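Local coordinates for protein putative malic enzyme ((S)-malate:NAD+ oxidoreductase (decarboxylating)) (Streptococcus pyogenes, PDB 2A9F) that probably catalyses the NAD+-dependent oxidative decarboxylation of (S)-malate with the help of a divalent metal ion, at residues A[147-150]-A[151-154]. Sequence-based numbering, arbitrary orientation.
Sequences IEQR and LIKE
Arg150 and Glu154, one helical turn apart, form an i to i+4 salt bridge in which Arg150 NE gives its hydrogen to Glu154 OE2 at 2.9 Å. The carboxylate meets the guanidinium at its edge and nearly in its plane, OE2 accepting on its syn side, with the two planes 27° apart. Bends at chi2 and chi3 (-87° and -70°) turn the arginine so that NE, and not only the end of the guanidinium, comes beside the carboxylate. Both groups have second partners: Arg150 NH2 pairs with Glu118 and Glu154 OE1 with Lys125, so charges alternate across two helices and both carboxylate oxygens are engaged.

The backbone is satisfied in the alpha-helical pattern. Ile152 N reaches Glu148 O at 2.8 Å, and Lys153 N and Glu154 N bond in the same way to Gln149 O and Arg150 O; the bond from Leu151 N to Ile147 O is weak.

Branched, apolar side chains suit the inner side, where Ile147 CG2 lies 3.4 Å from Leu151 CD2. Glu148 is buried too, but its OE2 accepts from the backbone N of His161, while its CG packs alongside Ile152 CD1 at 3.8 Å. Long, polar Gln149 and Lys153 suit the exposed side.

These residues end helix 143-154, the crossover of a beta-alpha-beta unit between parallel strands 133-136 and 159-161. Ile147 and Leu151 rest on Leu136 of the first strand and on helix 117-127, whereas Glu148 faces the start of helix 162-180, beside Gln164 and His165.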
ATOM      1  N   ILE A 147     -12.397   7.804 -14.124  1.00 60.92           N
ATOM      2  CA  ILE A 147     -11.724   6.842 -13.251  1.00 59.19           C
ATOM      3  C   ILE A 147     -12.568   6.550 -12.012  1.00 58.55           C
ATOM      4  O   ILE A 147     -12.695   5.399 -11.595  1.00 58.24           O
ATOM      5  CB  ILE A 147     -10.355   7.378 -12.786  1.00 58.24           C
ATOM      6  CG1 ILE A 147      -9.400   7.453 -13.975  1.00 56.53           C
ATOM      7  CG2 ILE A 147      -9.795   6.500 -11.669  1.00 58.34           C
ATOM      8  CD1 ILE A 147      -8.038   7.957 -13.611  1.00 55.61           C
ATOM      9  N   GLU A 148     -13.150   7.595 -11.431  1.00 57.02           N
ATOM     10  CA  GLU A 148     -13.962   7.435 -10.238  1.00 58.32           C
ATOM     11  C   GLU A 148     -15.258   6.689 -10.501  1.00 59.28           C
ATOM     12  O   GLU A 148     -15.650   5.823  -9.717  1.00 59.92           O
ATOM     13  CB  GLU A 148     -14.298   8.790  -9.627  1.00 58.74           C
ATOM     14  CG  GLU A 148     -14.941   8.657  -8.265  1.00 59.34           C
ATOM     15  CD  GLU A 148     -15.672   9.908  -7.827  1.00 60.53           C
ATOM     16  OE1 GLU A 148     -16.620  10.321  -8.527  1.00 62.18           O
ATOM     17  OE2 GLU A 148     -15.307  10.472  -6.777  1.00 61.03           O
ATOM     18  N   GLN A 149     -15.927   7.028 -11.599  1.00 59.82           N
ATOM     19  CA  GLN A 149     -17.193   6.390 -11.938  1.00 59.50           C
ATOM     20  C   GLN A 149     -17.035   4.913 -12.288  1.00 57.90           C
ATOM     21  O   GLN A 149     -17.841   4.077 -11.876  1.00 57.17           O
ATOM     22  CB  GLN A 149     -17.860   7.145 -13.086  1.00 61.90           C
ATOM     23  CG  GLN A 149     -18.137   8.612 -12.754  1.00 65.12           C
ATOM     24  CD  GLN A 149     -18.920   8.788 -11.455  1.00 67.78           C
ATOM     25  OE1 GLN A 149     -20.118   8.495 -11.388  1.00 66.15           O
ATOM     26  NE2 GLN A 149     -18.239   9.262 -10.414  1.00 68.48           N
ATOM     27  N   ARG A 150     -15.999   4.595 -13.048  1.00 54.95           N
ATOM     28  CA  ARG A 150     -15.746   3.215 -13.420  1.00 54.66           C
ATOM     29  C   ARG A 150     -15.314   2.435 -12.171  1.00 54.84           C
ATOM     30  O   ARG A 150     -15.563   1.232 -12.061  1.00 54.66           O
ATOM     31  CB  ARG A 150     -14.640   3.147 -14.485  1.00 52.56           C
ATOM     32  CG  ARG A 150     -15.091   3.453 -15.908  1.00 50.94           C
ATOM     33  CD  ARG A 150     -15.617   2.205 -16.620  1.00 46.80           C
ATOM     34  NE  ARG A 150     -14.534   1.270 -16.903  1.00 43.23           N
ATOM     35  CZ  ARG A 150     -13.556   1.506 -17.774  1.00 42.44           C
ATOM     36  NH1 ARG A 150     -13.529   2.644 -18.458  1.00 40.78           N
ATOM     37  NH2 ARG A 150     -12.589   0.615 -17.945  1.00 41.97           N
ATOM     38  N   LEU A 151     -14.673   3.134 -11.233  1.00 54.21           N
ATOM     39  CA  LEU A 151     -14.168   2.530  -9.995  1.00 53.23           C
ATOM     40  C   LEU A 151     -15.275   2.281  -8.978  1.00 54.16           C
ATOM     41  O   LEU A 151     -15.287   1.262  -8.280  1.00 52.94           O
ATOM     42  CB  LEU A 151     -13.099   3.437  -9.390  1.00 50.05           C
ATOM     43  CG  LEU A 151     -11.655   2.951  -9.273  1.00 46.04           C
ATOM     44  CD1 LEU A 151     -11.304   1.943 -10.327  1.00 44.62           C
ATOM     45  CD2 LEU A 151     -10.768   4.161  -9.364  1.00 45.25           C
ATOM     46  N   ILE A 152     -16.196   3.234  -8.901  1.00 55.47           N
ATOM     47  CA  ILE A 152     -17.337   3.151  -8.007  1.00 57.06           C
ATOM     48  C   ILE A 152     -18.231   1.995  -8.437  1.00 60.37           C
ATOM     49  O   ILE A 152     -18.721   1.227  -7.610  1.00 61.89           O
ATOM     50  CB  ILE A 152     -18.175   4.441  -8.073  1.00 55.60           C
ATOM     51  CG1 ILE A 152     -17.482   5.557  -7.283  1.00 55.88           C
ATOM     52  CG2 ILE A 152     -19.587   4.162  -7.580  1.00 54.12           C
ATOM     53  CD1 ILE A 152     -18.217   6.891  -7.326  1.00 53.65           C
ATOM     54  N   LYS A 153     -18.442   1.898  -9.746  1.00 62.97           N
ATOM     55  CA  LYS A 153     -19.289   0.873 -10.335  1.00 64.02           C
ATOM     56  C   LYS A 153     -18.655  -0.509 -10.281  1.00 63.51           C
ATOM     57  O   LYS A 153     -19.275  -1.459  -9.811  1.00 64.33           O
ATOM     58  CB  LYS A 153     -19.621   1.251 -11.786  1.00 64.48           C
ATOM     59  CG  LYS A 153     -21.091   1.601 -12.042  1.00 65.74           C
ATOM     60  CD  LYS A 153     -21.994   0.363 -11.868  1.00 67.36           C
ATOM     61  CE  LYS A 153     -23.455   0.602 -12.286  1.00 67.61           C
ATOM     62  NZ  LYS A 153     -24.233   1.542 -11.403  1.00 65.66           N
ATOM     63  N   GLU A 154     -17.413  -0.616 -10.738  1.00 63.53           N
ATOM     64  CA  GLU A 154     -16.719  -1.898 -10.756  1.00 63.68           C
ATOM     65  C   GLU A 154     -16.108  -2.416  -9.446  1.00 63.55           C
ATOM     66  O   GLU A 154     -15.756  -3.590  -9.366  1.00 63.57           O
ATOM     67  CB  GLU A 154     -15.648  -1.870 -11.855  1.00 64.38           C
ATOM     68  CG  GLU A 154     -16.232  -1.955 -13.263  1.00 66.29           C
ATOM     69  CD  GLU A 154     -15.266  -1.521 -14.354  1.00 67.35           C
ATOM     70  OE1 GLU A 154     -14.097  -1.959 -14.338  1.00 68.97           O
ATOM     71  OE2 GLU A 154     -15.689  -0.747 -15.240  1.00 68.27           O
TER